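Similar to hydroxylamine oxidoreductase (Kuenenia stuttgartiensis, PDB 6H5L) probably acts as an oxidoreductase, carrying heme c groups within a large multiheme reductase complex of an anammox bacterium. Local coordinates at residues H374-Q379 with W486-M491; D378-I383 with N458-L463. One frame throughout, in Å; residues are numbered along the deposited sequence.

Interaction 1 of 2, residues H374-Q379 with W486-M491; sequences HTLADQ and WGQAPM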
loop_
_atom_site.group_PDB
_atom_site.type_symbol
_atom_site.label_atom_id
_atom_site.label_comp_id
_atom_site.label_asym_id
_atom_site.label_seq_id
_atom_site.Cartn_x
_atom_site.Cartn_y
_atom_site.Cartn_z
ATOM N N HIS A 374 7.056 -48.296 -37.149
ATOM C CA HIS A 374 6.423 -49.610 -37.184
ATOM C C HIS A 374 6.992 -50.484 -38.291
ATOM O O HIS A 374 7.082 -51.704 -38.123
ATOM C CB HIS A 374 4.909 -49.465 -37.348
ATOM C CG HIS A 374 4.163 -49.409 -36.051
ATOM N ND1 HIS A 374 3.641 -48.242 -35.537
ATOM C CD2 HIS A 374 3.857 -50.379 -35.161
ATOM C CE1 HIS A 374 3.044 -48.496 -34.387
ATOM N NE2 HIS A 374 3.161 -49.787 -34.136
ATOM N N THR A 375 7.365 -49.883 -39.421
ATOM C CA THR A 375 8.048 -50.633 -40.468
ATOM C C THR A 375 9.390 -51.155 -39.973
ATOM O O THR A 375 9.745 -52.313 -40.222
ATOM C CB THR A 375 8.239 -49.757 -41.712
ATOM O OG1 THR A 375 6.960 -49.464 -42.293
ATOM C CG2 THR A 375 9.118 -50.457 -42.744
ATOM N N LEU A 376 10.148 -50.312 -39.266
ATOM C CA LEU A 376 11.439 -50.737 -38.735
ATOM C C LEU A 376 11.277 -51.871 -37.732
ATOM O O LEU A 376 12.085 -52.808 -37.703
ATOM C CB LEU A 376 12.154 -49.548 -38.092
ATOM C CG LEU A 376 13.579 -49.774 -37.582
ATOM C CD1 LEU A 376 14.506 -50.151 -38.726
ATOM C CD2 LEU A 376 14.094 -48.538 -36.859
ATOM N N ALA A 377 10.234 -51.807 -36.901
ATOM C CA ALA A 377 9.991 -52.873 -35.937
ATOM C C ALA A 377 9.573 -54.164 -36.631
ATOM O O ALA A 377 9.971 -55.257 -36.211
ATOM C CB ALA A 377 8.930 -52.435 -34.929
ATOM N N ASP A 378 8.778 -54.059 -37.698
ATOM C CA ASP A 378 8.366 -55.248 -38.435
ATOM C C ASP A 378 9.559 -55.940 -39.086
ATOM O O ASP A 378 9.627 -57.174 -39.113
ATOM C CB ASP A 378 7.321 -54.875 -39.486
ATOM C CG ASP A 378 7.088 -55.984 -40.494
ATOM O OD1 ASP A 378 6.618 -57.068 -40.089
ATOM O OD2 ASP A 378 7.374 -55.768 -41.691
ATOM N N GLN A 379 10.507 -55.163 -39.615
ATOM C CA GLN A 379 11.695 -55.759 -40.218
ATOM C C GLN A 379 12.529 -56.496 -39.179
ATOM O O GLN A 379 13.099 -57.556 -39.466
ATOM C CB GLN A 379 12.524 -54.679 -40.914
ATOM C CG GLN A 379 11.848 -54.078 -42.138
ATOM C CD GLN A 379 12.452 -52.750 -42.553
ATOM O OE1 GLN A 379 13.080 -52.060 -41.750
ATOM N NE2 GLN A 379 12.260 -52.382 -43.815
ATOM N N TRP A 486 16.358 -40.662 -28.069
ATOM C CA TRP A 486 15.710 -41.684 -27.258
ATOM C C TRP A 486 14.888 -42.644 -28.105
ATOM O O TRP A 486 14.463 -43.689 -27.602
ATOM C CB TRP A 486 14.797 -41.051 -26.195
ATOM C CG TRP A 486 15.431 -40.009 -25.300
ATOM C CD1 TRP A 486 16.597 -39.327 -25.514
ATOM C CD2 TRP A 486 14.916 -39.531 -24.050
ATOM N NE1 TRP A 486 16.835 -38.458 -24.478
ATOM C CE2 TRP A 486 15.820 -38.565 -23.565
ATOM C CE3 TRP A 486 13.778 -39.830 -23.293
ATOM C CZ2 TRP A 486 15.621 -37.894 -22.358
ATOM C CZ3 TRP A 486 13.583 -39.164 -22.095
ATOM C CH2 TRP A 486 14.500 -38.207 -21.640
ATOM N N GLY A 487 14.664 -42.307 -29.373
ATOM C CA GLY A 487 13.780 -43.038 -30.258
ATOM C C GLY A 487 14.461 -43.746 -31.409
ATOM O O GLY A 487 14.910 -44.890 -31.281
ATOM N N GLN A 488 14.486 -43.070 -32.561
ATOM C CA GLN A 488 14.977 -43.671 -33.799
ATOM C C GLN A 488 16.385 -44.238 -33.639
ATOM O O GLN A 488 16.639 -45.395 -33.993
ATOM C CB GLN A 488 14.944 -42.633 -34.921
ATOM C CG GLN A 488 15.227 -43.195 -36.305
ATOM C CD GLN A 488 14.041 -43.937 -36.890
ATOM O OE1 GLN A 488 12.981 -44.022 -36.272
ATOM N NE2 GLN A 488 14.215 -44.476 -38.092
ATOM N N ALA A 489 17.320 -43.431 -33.134
ATOM C CA ALA A 489 18.709 -43.883 -33.056
ATOM C C ALA A 489 18.877 -45.135 -32.199
ATOM O O ALA A 489 19.585 -46.059 -32.635
ATOM C CB ALA A 489 19.606 -42.735 -32.576
ATOM N N PRO A 490 18.284 -45.243 -31.003
ATOM C CA PRO A 490 18.351 -46.530 -30.289
ATOM C C PRO A 490 17.638 -47.657 -31.012
ATOM O O PRO A 490 18.074 -48.812 -30.916
ATOM C CB PRO A 490 17.689 -46.218 -28.941
ATOM C CG PRO A 490 17.854 -44.758 -28.772
ATOM C CD PRO A 490 17.720 -44.184 -30.145
ATOM N N MET A 491 16.546 -47.361 -31.724
ATOM C CA MET A 491 15.884 -48.387 -32.524
ATOM C C MET A 491 16.829 -48.964 -33.567
ATOM O O MET A 491 16.863 -50.181 -33.780
ATOM C CB MET A 491 14.635 -47.818 -33.196
ATOM C CG MET A 491 13.352 -48.048 -32.423
ATOM S SD MET A 491 11.885 -47.767 -33.431
ATOM C CE MET A 491 12.048 -46.022 -33.793
#

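Interaction 2 of 2, residues D378-I383 with N458-L463; sequences DQAQKI and NMYNRL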
loop_
_atom_site.group_PDB
_atom_site.type_symbol
_atom_site.label_atom_id
_atom_site.label_comp_id
_atom_site.label_asym_id
_atom_site.label_seq_id
_atom_site.Cartn_x
_atom_site.Cartn_y
_atom_site.Cartn_z
ATOM N N ASP A 378 8.778 -54.059 -37.698
ATOM C CA ASP A 378 8.366 -55.248 -38.435
ATOM C C ASP A 378 9.559 -55.940 -39.086
ATOM O O ASP A 378 9.627 -57.174 -39.113
ATOM C CB ASP A 378 7.321 -54.875 -39.486
ATOM C CG ASP A 378 7.088 -55.984 -40.494
ATOM O OD1 ASP A 378 6.618 -57.068 -40.089
ATOM O OD2 ASP A 378 7.374 -55.768 -41.691
ATOM N N GLN A 379 10.507 -55.163 -39.615
ATOM C CA GLN A 379 11.695 -55.759 -40.218
ATOM C C GLN A 379 12.529 -56.496 -39.179
ATOM O O GLN A 379 13.099 -57.556 -39.466
ATOM C CB GLN A 379 12.524 -54.679 -40.914
ATOM C CG GLN A 379 11.848 -54.078 -42.138
ATOM C CD GLN A 379 12.452 -52.750 -42.553
ATOM O OE1 GLN A 379 13.080 -52.060 -41.750
ATOM N NE2 GLN A 379 12.260 -52.382 -43.815
ATOM N N ALA A 380 12.616 -55.948 -37.966
ATOM C CA ALA A 380 13.346 -56.628 -36.901
ATOM C C ALA A 380 12.627 -57.898 -36.462
ATOM O O ALA A 380 13.270 -58.907 -36.156
ATOM C CB ALA A 380 13.544 -55.687 -35.713
ATOM N N GLN A 381 11.291 -57.865 -36.422
ATOM C CA GLN A 381 10.539 -59.056 -36.040
ATOM C C GLN A 381 10.662 -60.157 -37.085
ATOM O O GLN A 381 10.618 -61.344 -36.740
ATOM C CB GLN A 381 9.071 -58.699 -35.806
ATOM C CG GLN A 381 8.254 -59.818 -35.176
ATOM C CD GLN A 381 6.855 -59.377 -34.786
ATOM O OE1 GLN A 381 6.657 -58.272 -34.282
ATOM N NE2 GLN A 381 5.877 -60.242 -35.022
ATOM N N LYS A 382 10.817 -59.789 -38.360
ATOM C CA LYS A 382 11.029 -60.789 -39.402
ATOM C C LYS A 382 12.330 -61.549 -39.176
ATOM O O LYS A 382 12.389 -62.768 -39.374
ATOM C CB LYS A 382 11.030 -60.121 -40.777
ATOM C CG LYS A 382 11.134 -61.087 -41.948
ATOM C CD LYS A 382 9.888 -61.953 -42.061
ATOM C CE LYS A 382 9.851 -62.716 -43.376
ATOM N NZ LYS A 382 10.962 -63.699 -43.491
ATOM N N ILE A 383 13.382 -60.842 -38.759
ATOM C CA ILE A 383 14.671 -61.484 -38.516
ATOM C C ILE A 383 14.564 -62.480 -37.368
ATOM O O ILE A 383 15.078 -63.602 -37.449
ATOM C CB ILE A 383 15.747 -60.418 -38.241
ATOM C CG1 ILE A 383 15.978 -59.565 -39.492
ATOM C CG2 ILE A 383 17.035 -61.069 -37.769
ATOM C CD1 ILE A 383 16.808 -58.328 -39.241
ATOM N N ASN A 458 14.388 -60.089 -26.393
ATOM C CA ASN A 458 14.325 -58.872 -25.598
ATOM C C ASN A 458 15.002 -57.691 -26.277
ATOM O O ASN A 458 14.664 -56.544 -25.971
ATOM C CB ASN A 458 14.955 -59.108 -24.227
ATOM C CG ASN A 458 13.921 -59.420 -23.159
ATOM O OD1 ASN A 458 12.757 -59.678 -23.468
ATOM N ND2 ASN A 458 14.337 -59.392 -21.898
ATOM N N MET A 459 15.946 -57.939 -27.185
ATOM C CA MET A 459 16.442 -56.858 -28.029
ATOM C C MET A 459 15.307 -56.265 -28.850
ATOM O O MET A 459 15.120 -55.044 -28.884
ATOM C CB MET A 459 17.550 -57.361 -28.954
ATOM C CG MET A 459 18.786 -57.886 -28.260
ATOM S SD MET A 459 19.957 -58.617 -29.426
ATOM C CE MET A 459 21.198 -59.254 -28.303
ATOM N N TYR A 460 14.540 -57.124 -29.526
ATOM C CA TYR A 460 13.390 -56.649 -30.285
ATOM C C TYR A 460 12.344 -56.026 -29.370
ATOM O O TYR A 460 11.726 -55.015 -29.720
ATOM C CB TYR A 460 12.781 -57.793 -31.095
ATOM C CG TYR A 460 11.484 -57.424 -31.775
ATOM C CD1 TYR A 460 11.411 -56.324 -32.618
ATOM C CD2 TYR A 460 10.334 -58.176 -31.577
ATOM C CE1 TYR A 460 10.227 -55.978 -33.240
ATOM C CE2 TYR A 460 9.147 -57.840 -32.198
ATOM C CZ TYR A 460 9.099 -56.739 -33.028
ATOM O OH TYR A 460 7.919 -56.400 -33.650
ATOM N N ASN A 461 12.132 -56.620 -28.192
ATOM C CA ASN A 461 11.183 -56.058 -27.237
ATOM C C ASN A 461 11.550 -54.623 -26.876
ATOM O O ASN A 461 10.685 -53.742 -26.828
ATOM C CB ASN A 461 11.120 -56.929 -25.983
ATOM C CG ASN A 461 10.268 -58.167 -26.174
ATOM O OD1 ASN A 461 9.420 -58.219 -27.065
ATOM N ND2 ASN A 461 10.484 -59.171 -25.331
ATOM N N ARG A 462 12.835 -54.368 -26.621
ATOM C CA ARG A 462 13.265 -53.002 -26.344
ATOM C C ARG A 462 13.112 -52.105 -27.565
ATOM O O ARG A 462 12.950 -50.888 -27.421
ATOM C CB ARG A 462 14.708 -52.992 -25.847
ATOM C CG ARG A 462 14.874 -53.455 -24.405
ATOM C CD ARG A 462 16.312 -53.314 -23.932
ATOM N NE ARG A 462 17.211 -54.214 -24.646
ATOM C CZ ARG A 462 17.439 -55.474 -24.290
ATOM N NH1 ARG A 462 16.831 -55.983 -23.226
ATOM N NH2 ARG A 462 18.274 -56.225 -24.995
ATOM N N LEU A 463 13.158 -52.681 -28.768
ATOM C CA LEU A 463 12.986 -51.879 -29.975
ATOM C C LEU A 463 11.564 -51.342 -30.079
ATOM O O LEU A 463 11.360 -50.139 -30.288
ATOM C CB LEU A 463 13.350 -52.708 -31.210
ATOM C CG LEU A 463 13.548 -51.999 -32.555
ATOM C CD1 LEU A 463 14.441 -52.828 -33.461
ATOM C CD2 LEU A 463 12.224 -51.718 -33.253
#

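Interaction 1 of 2, residues H374-Q379 with W486-M491
Leu376 reaches across to Met491 where two long helices of the C-terminal helical region, 356-389 and 480-513, pack together, and the pair illustrates how a small part of a longer helix-helix packing can be carried by few side chains. The contact between the two segments is small, burying 129 Å² in all, and Leu376 supplies about half of that area. Its CG stands anti to the backbone N (chi1 -175°), which sends the branched end out toward helix 480-513. One methyl does the work: CD2 of Leu376 lies 3.8 Å from CB of Met491.

Met491 also points its CB toward the partner helix. Its chain crosses that of Leu376 obliquely, so the leucine methyl meets the root of the methionine and lies 4.2 Å from its sulfur SD. A bend at the last torsion (chi3 -64°) turns the methyl CE of Met491 back toward the amide of Gln488 on its own helix. Around this apolar pair, Met492 and Met495 of the same helix also pack on Leu376, as does Tyr192 of a second subunit, so the leucine serves both the fold of its own chain and the assembly.

Gln488 lies beside the pair. Its amide is committed to Gln372, one turn before Leu376 on helix 356-389, through a hydrogen bond from NE2 to Gln372 OE1. The side chain of Gln488 is about 7 Å from a bound heme c, placing the contact near the cofactor array. Helix 480-513 is irregular here, with a wider pi-type turn at 486-488 and a kink where the N of Gly487 and of Pro490 lacks a bond to the turn before, the proline having no N-H to give; the bond from Met491 N to Gly487 O (3.0 Å) resumes the helical pattern. Toward Leu376, the amide makes only a loose approach, Gln488 NE2 lying 4.2 Å from Leu376 CD2.

Interaction 2 of 2, residues D378-I383 with N458-L463
Tyr460 lays its ring against the backbone of Gln381 and directs its hydroxyl to that residue's amide. The CA of Gln381 stands 4.0 Å above one ring face, offset toward the rim. The hydroxyl OH of Tyr460 donates a hydrogen bond to OE1 of Gln381; the modelled separation is implausibly short, so its length is doubtful. Amide and ring planes are 63° apart. Beside the ring sits Ala380, whose CB approaches it obliquely, 3.8 Å from CD1 of Tyr460. The same Ala380 CB packs 3.7 Å from Leu463 CD1. The small alanine thus fits between a tyrosine and a leucine one turn apart.

With CG anti to the backbone N (chi1 173°), Tyr460 carries its ring across to helix 356-389. A second shell positions the pair: Glu385 OE1 takes a hydrogen bond from Gln381 NE2, consistent with OE1 being the end turned to the tyrosine, and the Trp464 ring meets that of Tyr460.

The two segments run nearly antiparallel, their axes at 170° and 10.1 Å apart at closest. Helix 480-513 packs alongside both, setting Met495 on Ala380 and Ile498 on Met459, which makes the arrangement a three-helix packing.

How the interactions relate
Interaction 1 and interaction 2 are two neighbouring faces of one helix, 356-389, with Asp378 and Gln379 common to both segments and centres about 9 Å apart. Both are buried, yet their chemistry differs. The contact of 374-379 is a sparse apolar meeting with helix 480-513, on the side nearer the hemes; that of 378-383 buries more area, and brings an aromatic ring and a polar bond against helix 455-476. They also touch each other: Ala377 CA lies 3.7 Å from Leu463 CD2, and Met491 CG 3.6 Å from Leu463 O. Since 455-476 and 480-513 follow one another in the chain, the shared helix packs against two consecutive partners.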